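Local coordinates for McyG protein (Microcystis aeruginosa PCC 7806, PDB 4R0M) that binds phenylalanyl-adenylate in the adenylation domain of a microcystin synthetase and probably activates a carboxylic acid for loading onto its carrier domain, at residues E63-K68 with V155-K160; L179-T182 with M188-G191; D225-I230 with G335-C340. One frame throughout, in Å; residues are numbered along the deposited sequence.

In the fold
All three contacts belong to the adenylation domain, and they lie along the chain in series. Contacts 2 and 3 adjoin each other at the phenylalanyl-adenylate: their centres are about 12 Å apart, and Leu-180 of the hairpin packs against the 225-230 segment, its CD2 lying 3.4 Å from Asp-225 O. Thr-182 CG2 also meets Thr-337 OG1 at 3.4 Å, beside the adenylate phosphate. Contact 3 supplies direct hydrogen bonds to the ligand, while contact 2 brings Thr-182 to the pocket. Contact 1 stands apart near the surface, its centre about 25 Å from that of contact 2 and about 27 Å from that of contact 3.

Contact 1. Residues E63-K68 with V155-K160; sequences EQKGIK and VNELRK
Lys-65 and Glu-157 form the one salt bridge between the two segments, Lys-65 NZ lying 3.4 Å from Glu-157 OE2. Judged as a hydrogen bond it is weak, and both residues are exposed, so solvent would probably screen the attraction. The two side chains cross at about a right angle. Lys-65 bends at chi2 (-73°) before running out to its ammonium, while Glu-157, with CG anti to the backbone N (chi1 -161°), stays extended beyond CG and brings OE2 of its carboxylate to the ammonium. Behind the ammonium, nearer the Lys-65 backbone, CG of Lys-65 lies 4.2 Å from Leu-158 CD2. Leu-158 itself is buried and packs on Ile-58 and Leu-62 of helix 48-64, and on Ile-153.

The contact thus joins the C-terminal end of helix 48-64 to the short helix 155-158, which follows edge strand 152-154 of a four-stranded parallel sheet. Helix 48-64 ends in a Schellman motif: Gly-66 takes positive phi (94°), a backbone at which a CB would jam against the carbonyl of Lys-65, and its N bonds back to Glu-63 O at 3.0 Å. Nearby, Gln-64 NE2 reaches Pro-162 O, another tie between the two regions. Arg-159 makes salt bridges to Asp-54 of helix 48-64 and Asp-82 of helix 80-93, with Val-155 CG1 over one face of its guanidinium.

Contact 2. Residues L179-T182 with M188-G191; sequences LLFT and MPKG
Leu-179 sends CD1 across to the backbone of Gly-191, 3.7 Å from its C, while Leu-180 turns its side chain away from the second strand. Phe-181 comes next, in a non-hydrogen-bonded antiparallel pair with Gly-191. Its ring lies flat over the glycine, the Gly-191 CA sitting 3.7 Å from the Phe-181 ring centroid in a CH-pi contact, and a CB there would clash with the ring. The Pro-189 carbonyl lies at the ring's edge, and Pro-189 CB comes 3.9 Å from Phe-181 CD2. A serine in place of Phe-181 would probably leave a gap over Gly-191 and strip Pro-189 of its aromatic neighbour. Thr-182 pairs with Lys-190 through two backbone bonds, its N to Lys-190 O at 2.9 Å and its O receiving Lys-190 N at 2.8 Å. Held between its own backbone N and carbonyl carbon (chi1 51°), Thr-182 OG1 adds a weak bond to the same Lys-190 O.

The sequence joining strands 176-182 and 190-195 is the Ser/Thr/Gly-rich loop typical of adenylate-forming enzymes, and Thr-182 lines the ligand pocket. Phe-181 and Pro-189 pack on Val-119 of helix 111-122, Leu-179 on strand 96-99, and Leu-180 on helix 227-240.

Contact 3. Residues D225-I230 with G335-C340; sequences DHVGAI and GMTESC. With FA5 (adenosine-5'-[phenylalaninyl-phosphate]), chain C.
Val-227 points at the other segment and rests its two methyls on the backbone there: CG1 meets Thr-337 CA at 3.7 Å, and CG2 meets Cys-340 CA, also at 3.7 Å. No direct hydrogen bond joins the two segments. A water does so instead, accepting from Val-227 N at 3.0 Å and donating to Thr-337 OG1 at 2.8 Å; it sits above one face of the His-226 ring, toward the rim.

A second set of polar bonds holds the phenylalanyl-adenylate. Thr-337 grips one phosphate oxygen twice, OG1 to OP2 at 2.7 Å and N to OP2 at 3.2 Å, and because the water donates to OG1, that hydroxyl is left to give its own proton to the phosphate. His-226 comes edge-on, its NE2 making a weak bond to OP3, the oxygen that bridges phosphorus and the acyl carbon, at 3.0 Å and an N-H...O angle of 126°. A capping bond positions this histidine: with CG anti to the backbone N (chi1 -168°), the imidazole turns ND1 to accept from Gly-228 N, His-226 being the N-cap of helix 227-240, and the donor lies 34° out of the ring plane. Gly-335 O receives the ligand's amino N at 2.6 Å, and a CB on this glycine would clash with the phenyl ring.

Gly-335 to Glu-338 form the GMTE version of the YGxTE-like motif of adenylation domains, running from the end of strand 330-336 of the large mixed sheet into a 3-10 turn. Leu-180 of strand 176-182 packs on both Val-227 and Thr-337, strand 190-195 meets Thr-337 and Cys-340, and strand 416-419 lies against Met-336.

Contact 1. Residues E63-K68 with V155-K160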
loop_
_atom_site.group_PDB
_atom_site.type_symbol
_atom_site.label_atom_id
_atom_site.label_comp_id
_atom_site.label_asym_id
_atom_site.label_seq_id
_atom_site.Cartn_x
_atom_site.Cartn_y
_atom_site.Cartn_z
ATOM N N GLU A 63 -0.620 10.410 28.202
ATOM C CA GLU A 63 -1.492 11.101 29.156
ATOM C C GLU A 63 -0.742 12.157 29.972
ATOM O O GLU A 63 -1.252 13.259 30.185
ATOM C CB GLU A 63 -2.169 10.100 30.097
ATOM C CG GLU A 63 -3.318 9.315 29.478
ATOM C CD GLU A 63 -3.986 8.372 30.468
ATOM O OE1 GLU A 63 -3.289 7.513 31.052
ATOM O OE2 GLU A 63 -5.215 8.486 30.659
ATOM N N GLN A 64 0.468 11.818 30.414
ATOM C CA GLN A 64 1.298 12.729 31.206
ATOM C C GLN A 64 1.772 13.951 30.419
ATOM O O GLN A 64 2.093 14.984 31.011
ATOM C CB GLN A 64 2.493 11.990 31.811
ATOM C CG GLN A 64 2.163 11.206 33.074
ATOM C CD GLN A 64 3.373 10.509 33.675
ATOM O OE1 GLN A 64 4.522 10.845 33.374
ATOM N NE2 GLN A 64 3.119 9.530 34.538
ATOM N N LYS A 65 1.813 13.830 29.094
ATOM C CA LYS A 65 2.166 14.953 28.224
ATOM C C LYS A 65 0.947 15.808 27.867
ATOM O O LYS A 65 1.066 16.793 27.140
ATOM C CB LYS A 65 2.880 14.469 26.954
ATOM C CG LYS A 65 4.221 13.787 27.195
ATOM C CD LYS A 65 5.316 14.766 27.594
ATOM C CE LYS A 65 6.447 14.051 28.320
ATOM N NZ LYS A 65 7.648 14.915 28.498
ATOM N N GLY A 66 -0.221 15.427 28.382
ATOM C CA GLY A 66 -1.448 16.200 28.192
ATOM C C GLY A 66 -2.314 15.761 27.025
ATOM O O GLY A 66 -3.285 16.436 26.683
ATOM N N ILE A 67 -1.967 14.634 26.411
ATOM C CA ILE A 67 -2.744 14.098 25.294
ATOM C C ILE A 67 -3.941 13.323 25.835
ATOM O O ILE A 67 -3.784 12.338 26.557
ATOM C CB ILE A 67 -1.890 13.203 24.362
ATOM C CG1 ILE A 67 -0.628 13.944 23.881
ATOM C CG2 ILE A 67 -2.719 12.693 23.190
ATOM C CD1 ILE A 67 -0.877 15.241 23.134
ATOM N N LYS A 68 -5.136 13.779 25.475
ATOM C CA LYS A 68 -6.375 13.240 26.028
ATOM C C LYS A 68 -7.159 12.418 25.008
ATOM O O LYS A 68 -6.820 12.388 23.822
ATOM C CB LYS A 68 -7.247 14.376 26.582
ATOM C CG LYS A 68 -6.587 15.182 27.695
ATOM C CD LYS A 68 -7.532 16.214 28.298
ATOM C CE LYS A 68 -7.694 17.435 27.403
ATOM N NZ LYS A 68 -8.675 18.404 27.969
ATOM N N VAL A 155 9.204 7.524 21.394
ATOM C CA VAL A 155 8.488 6.448 22.078
ATOM C C VAL A 155 9.249 6.006 23.335
ATOM O O VAL A 155 8.639 5.738 24.372
ATOM C CB VAL A 155 8.230 5.250 21.134
ATOM C CG1 VAL A 155 7.574 4.094 21.879
ATOM C CG2 VAL A 155 7.361 5.673 19.960
ATOM N N ASN A 156 10.578 5.959 23.237
ATOM C CA ASN A 156 11.436 5.581 24.361
ATOM C C ASN A 156 11.421 6.556 25.540
ATOM O O ASN A 156 11.698 6.160 26.673
ATOM C CB ASN A 156 12.872 5.324 23.891
ATOM C CG ASN A 156 13.043 3.952 23.261
ATOM O OD1 ASN A 156 13.756 3.800 22.267
ATOM N ND2 ASN A 156 12.391 2.943 23.836
ATOM N N GLU A 157 11.103 7.821 25.277
ATOM C CA GLU A 157 10.908 8.787 26.355
ATOM C C GLU A 157 9.562 8.553 27.045
ATOM O O GLU A 157 9.447 8.717 28.261
ATOM C CB GLU A 157 11.010 10.226 25.847
ATOM C CG GLU A 157 11.283 11.238 26.952
ATOM C CD GLU A 157 10.967 12.669 26.555
ATOM O OE1 GLU A 157 11.212 13.046 25.389
ATOM O OE2 GLU A 157 10.476 13.427 27.421
ATOM N N LEU A 158 8.554 8.166 26.261
ATOM C CA LEU A 158 7.227 7.836 26.790
ATOM C C LEU A 158 7.255 6.536 27.588
ATOM O O LEU A 158 6.452 6.349 28.502
ATOM C CB LEU A 158 6.195 7.726 25.663
ATOM C CG LEU A 158 5.891 8.952 24.795
ATOM C CD1 LEU A 158 5.153 8.518 23.542
ATOM C CD2 LEU A 158 5.088 10.003 25.544
ATOM N N ARG A 159 8.179 5.648 27.231
ATOM C CA ARG A 159 8.390 4.393 27.949
ATOM C C ARG A 159 9.012 4.611 29.334
ATOM O O ARG A 159 8.964 3.722 30.186
ATOM C CB ARG A 159 9.271 3.445 27.129
ATOM C CG ARG A 159 8.560 2.755 25.976
ATOM C CD ARG A 159 9.380 1.591 25.445
ATOM N NE ARG A 159 8.647 0.811 24.450
ATOM C CZ ARG A 159 8.899 0.817 23.143
ATOM N NH1 ARG A 159 9.880 1.562 22.648
ATOM N NH2 ARG A 159 8.171 0.070 22.324
ATOM N N LYS A 160 9.520 5.794 29.562
ATOM C CA LYS A 160 10.126 6.141 30.805
ATOM C C LYS A 160 9.154 6.670 31.806
ATOM O O LYS A 160 9.504 6.886 32.935
ATOM C CB LYS A 160 11.145 7.223 30.573
ATOM C CG LYS A 160 12.366 6.790 29.832
ATOM C CD LYS A 160 13.352 7.916 29.866
ATOM C CE LYS A 160 14.449 7.730 28.850
ATOM N NZ LYS A 160 15.311 6.555 29.115
#

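Contact 2. Residues L179-T182 with M188-G191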
loop_
_atom_site.group_PDB
_atom_site.type_symbol
_atom_site.label_atom_id
_atom_site.label_comp_id
_atom_site.label_asym_id
_atom_site.label_seq_id
_atom_site.Cartn_x
_atom_site.Cartn_y
_atom_site.Cartn_z
ATOM N N LEU A 179 -6.935 7.352 11.679
ATOM C CA LEU A 179 -7.007 8.349 10.619
ATOM C C LEU A 179 -5.799 8.213 9.695
ATOM O O LEU A 179 -4.664 8.442 10.113
ATOM C CB LEU A 179 -7.100 9.759 11.215
ATOM C CG LEU A 179 -7.222 10.980 10.296
ATOM C CD1 LEU A 179 -8.422 10.891 9.365
ATOM C CD2 LEU A 179 -7.300 12.243 11.140
ATOM N N LEU A 180 -6.056 7.821 8.447
ATOM C CA LEU A 180 -4.996 7.604 7.461
ATOM C C LEU A 180 -5.125 8.534 6.257
ATOM O O LEU A 180 -6.112 8.480 5.517
ATOM C CB LEU A 180 -4.980 6.144 6.991
ATOM C CG LEU A 180 -4.577 5.056 7.990
ATOM C CD1 LEU A 180 -5.090 3.703 7.524
ATOM C CD2 LEU A 180 -3.071 5.023 8.184
ATOM N N PHE A 181 -4.116 9.378 6.066
ATOM C CA PHE A 181 -4.097 10.329 4.962
ATOM C C PHE A 181 -3.472 9.729 3.712
ATOM O O PHE A 181 -2.373 9.177 3.763
ATOM C CB PHE A 181 -3.352 11.605 5.360
ATOM C CG PHE A 181 -4.168 12.550 6.194
ATOM C CD1 PHE A 181 -4.247 12.394 7.577
ATOM C CD2 PHE A 181 -4.853 13.605 5.602
ATOM C CE1 PHE A 181 -4.999 13.266 8.347
ATOM C CE2 PHE A 181 -5.607 14.481 6.368
ATOM C CZ PHE A 181 -5.680 14.311 7.742
ATOM N N THR A 182 -4.189 9.829 2.597
ATOM C CA THR A 182 -3.661 9.460 1.287
ATOM C C THR A 182 -3.450 10.721 0.458
ATOM O O THR A 182 -4.227 11.676 0.564
ATOM C CB THR A 182 -4.620 8.528 0.521
ATOM O OG1 THR A 182 -5.935 9.097 0.510
ATOM C CG2 THR A 182 -4.676 7.155 1.166
HETATM N N MSE A 188 -4.333 19.045 -1.512
HETATM C CA MSE A 188 -4.240 18.576 -0.127
HETATM C C MSE A 188 -4.516 17.094 -0.001
HETATM O O MSE A 188 -5.250 16.526 -0.815
HETATM C CB MSE A 188 -5.221 19.377 0.737
HETATM C CG MSE A 188 -4.838 20.855 0.854
HETATM SE SE MSE A 188 -3.182 21.093 1.903
HETATM C CE MSE A 188 -3.964 21.945 3.500
ATOM N N PRO A 189 -3.919 16.442 1.020
ATOM C CA PRO A 189 -4.156 15.017 1.271
ATOM C C PRO A 189 -5.548 14.722 1.839
ATOM O O PRO A 189 -6.143 15.569 2.507
ATOM C CB PRO A 189 -3.075 14.658 2.296
ATOM C CG PRO A 189 -2.772 15.941 2.989
ATOM C CD PRO A 189 -2.898 16.994 1.931
ATOM N N LYS A 190 -6.048 13.519 1.569
ATOM C CA LYS A 190 -7.393 13.121 1.975
ATOM C C LYS A 190 -7.329 12.219 3.209
ATOM O O LYS A 190 -6.680 11.171 3.189
ATOM C CB LYS A 190 -8.119 12.415 0.821
ATOM C CG LYS A 190 -7.755 12.929 -0.571
ATOM C CD LYS A 190 -8.813 12.615 -1.624
ATOM C CE LYS A 190 -8.846 11.148 -2.028
ATOM N NZ LYS A 190 -7.706 10.756 -2.904
ATOM N N GLY A 191 -8.003 12.634 4.278
ATOM C CA GLY A 191 -7.953 11.926 5.557
ATOM C C GLY A 191 -9.056 10.907 5.759
ATOM O O GLY A 191 -10.185 11.263 6.095
#

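Contact 3. Residues D225-I230 with G335-C340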
loop_
_atom_site.group_PDB
_atom_site.type_symbol
_atom_site.label_atom_id
_atom_site.label_comp_id
_atom_site.label_asym_id
_atom_site.label_seq_id
_atom_site.Cartn_x
_atom_site.Cartn_y
_atom_site.Cartn_z
ATOM N N ASP A 225 2.995 2.382 8.134
ATOM C CA ASP A 225 2.029 3.480 8.023
ATOM C C ASP A 225 0.910 3.185 7.026
ATOM O O ASP A 225 -0.128 3.841 7.047
ATOM C CB ASP A 225 2.722 4.797 7.659
ATOM C CG ASP A 225 3.543 4.693 6.395
ATOM O OD1 ASP A 225 4.700 4.224 6.482
ATOM O OD2 ASP A 225 3.036 5.084 5.322
ATOM N N HIS A 226 1.123 2.204 6.154
ATOM C CA HIS A 226 0.122 1.840 5.159
ATOM C C HIS A 226 -0.950 0.930 5.709
ATOM O O HIS A 226 -0.686 0.095 6.576
ATOM C CB HIS A 226 0.784 1.210 3.948
ATOM C CG HIS A 226 -0.134 1.077 2.764
ATOM N ND1 HIS A 226 -0.855 -0.033 2.532
ATOM C CD2 HIS A 226 -0.442 1.972 1.739
ATOM C CE1 HIS A 226 -1.586 0.134 1.416
ATOM N NE2 HIS A 226 -1.330 1.362 0.928
ATOM N N VAL A 227 -2.167 1.084 5.190
ATOM C CA VAL A 227 -3.352 0.356 5.671
ATOM C C VAL A 227 -3.239 -1.177 5.601
ATOM O O VAL A 227 -3.812 -1.886 6.434
ATOM C CB VAL A 227 -4.636 0.852 4.954
ATOM C CG1 VAL A 227 -4.680 0.381 3.506
ATOM C CG2 VAL A 227 -5.888 0.422 5.706
ATOM N N GLY A 228 -2.490 -1.679 4.619
ATOM C CA GLY A 228 -2.291 -3.115 4.445
ATOM C C GLY A 228 -1.449 -3.733 5.546
ATOM O O GLY A 228 -1.643 -4.895 5.909
ATOM N N ALA A 229 -0.515 -2.947 6.074
ATOM C CA ALA A 229 0.365 -3.380 7.152
ATOM C C ALA A 229 -0.288 -3.212 8.527
ATOM O O ALA A 229 -0.058 -4.015 9.429
ATOM C CB ALA A 229 1.684 -2.624 7.090
ATOM N N ILE A 230 -1.098 -2.164 8.680
ATOM C CA ILE A 230 -1.784 -1.887 9.941
ATOM C C ILE A 230 -2.923 -2.875 10.187
ATOM O O ILE A 230 -3.078 -3.400 11.292
ATOM C CB ILE A 230 -2.350 -0.450 9.975
ATOM C CG1 ILE A 230 -1.211 0.570 9.939
ATOM C CG2 ILE A 230 -3.216 -0.231 11.213
ATOM C CD1 ILE A 230 -1.641 1.969 9.558
ATOM N N GLY A 335 -8.210 -3.765 -2.707
ATOM C CA GLY A 335 -8.433 -3.058 -1.458
ATOM C C GLY A 335 -7.955 -1.623 -1.554
ATOM O O GLY A 335 -7.315 -1.234 -2.535
HETATM N N MSE A 336 -8.282 -0.835 -0.536
HETATM C CA MSE A 336 -7.859 0.562 -0.462
HETATM C C MSE A 336 -7.904 1.001 0.971
HETATM O O MSE A 336 -8.439 0.293 1.829
HETATM C CB MSE A 336 -8.728 1.461 -1.349
HETATM C CG MSE A 336 -10.219 1.429 -1.026
HETATM SE SE MSE A 336 -11.250 1.959 -2.621
HETATM C CE MSE A 336 -10.436 3.724 -2.957
ATOM N N THR A 337 -7.335 2.174 1.240
ATOM C CA THR A 337 -7.372 2.775 2.571
ATOM C C THR A 337 -8.816 2.964 3.040
ATOM O O THR A 337 -9.131 2.748 4.212
ATOM C CB THR A 337 -6.620 4.124 2.587
ATOM O OG1 THR A 337 -5.290 3.930 2.089
ATOM C CG2 THR A 337 -6.545 4.695 3.992
ATOM N N GLU A 338 -9.684 3.340 2.104
ATOM C CA GLU A 338 -11.093 3.609 2.386
ATOM C C GLU A 338 -11.891 2.370 2.818
ATOM O O GLU A 338 -12.987 2.497 3.372
ATOM C CB GLU A 338 -11.756 4.285 1.180
ATOM C CG GLU A 338 -11.394 5.759 1.006
ATOM C CD GLU A 338 -10.106 5.992 0.228
ATOM O OE1 GLU A 338 -9.353 5.028 -0.025
ATOM O OE2 GLU A 338 -9.846 7.157 -0.139
ATOM N N SER A 339 -11.337 1.183 2.574
ATOM C CA SER A 339 -11.990 -0.070 2.960
ATOM C C SER A 339 -11.121 -0.937 3.876
ATOM O O SER A 339 -11.262 -2.161 3.891
ATOM C CB SER A 339 -12.417 -0.865 1.716
ATOM O OG SER A 339 -11.294 -1.403 1.032
ATOM N N CYS A 340 -10.232 -0.299 4.639
ATOM C CA CYS A 340 -9.334 -0.997 5.570
ATOM C C CYS A 340 -8.631 -2.127 4.801
ATOM O O CYS A 340 -8.720 -3.304 5.176
ATOM C CB CYS A 340 -10.118 -1.565 6.761
ATOM S SG CYS A 340 -11.308 -0.428 7.510
HETATM C C FA5 C . -3.624 0.509 -1.194
HETATM O O FA5 C . -2.720 0.570 -2.019
HETATM C CA FA5 C . -4.352 -0.791 -0.966
HETATM N N FA5 C . -4.735 -1.235 -2.285
HETATM C CB FA5 C . -3.456 -1.859 -0.323
HETATM C CG FA5 C . -3.997 -3.284 -0.154
HETATM C CD1 FA5 C . -5.109 -3.784 -0.833
HETATM C CD2 FA5 C . -3.331 -4.150 0.724
HETATM C CE1 FA5 C . -5.545 -5.100 -0.633
HETATM C CE2 FA5 C . -3.753 -5.469 0.928
HETATM C CZ FA5 C . -4.870 -5.947 0.245
HETATM P P FA5 C . -4.149 3.178 -1.180
HETATM O OP1 FA5 C . -2.816 3.877 -1.161
HETATM O OP2 FA5 C . -5.339 3.866 -0.560
HETATM O OP3 FA5 C . -3.985 1.727 -0.470
HETATM O "O5'" FA5 C . -4.481 2.880 -2.730
HETATM C "C5'" FA5 C . -5.703 2.283 -3.155
HETATM C "C4'" FA5 C . -5.699 2.226 -4.675
HETATM O "O4'" FA5 C . -4.688 1.344 -5.178
HETATM C "C3'" FA5 C . -6.994 1.690 -5.250
HETATM O "O3'" FA5 C . -8.005 2.693 -5.322
HETATM C "C2'" FA5 C . -6.557 1.224 -6.620
HETATM O "O2'" FA5 C . -6.526 2.323 -7.538
HETATM C "C1'" FA5 C . -5.138 0.744 -6.397
HETATM N N9 FA5 C . -5.150 -0.737 -6.279
HETATM C C8 FA5 C . -5.068 -1.434 -5.130
HETATM N N7 FA5 C . -5.101 -2.770 -5.354
HETATM C C5 FA5 C . -5.217 -2.951 -6.682
HETATM C C6 FA5 C . -5.308 -4.111 -7.604
HETATM N N6 FA5 C . -5.285 -5.380 -7.138
HETATM N N1 FA5 C . -5.419 -3.861 -8.931
HETATM C C2 FA5 C . -5.449 -2.602 -9.414
HETATM N N3 FA5 C . -5.364 -1.504 -8.639
HETATM C C4 FA5 C . -5.251 -1.608 -7.288
HETATM O O HOH W 1 -2.982 3.521 3.625
#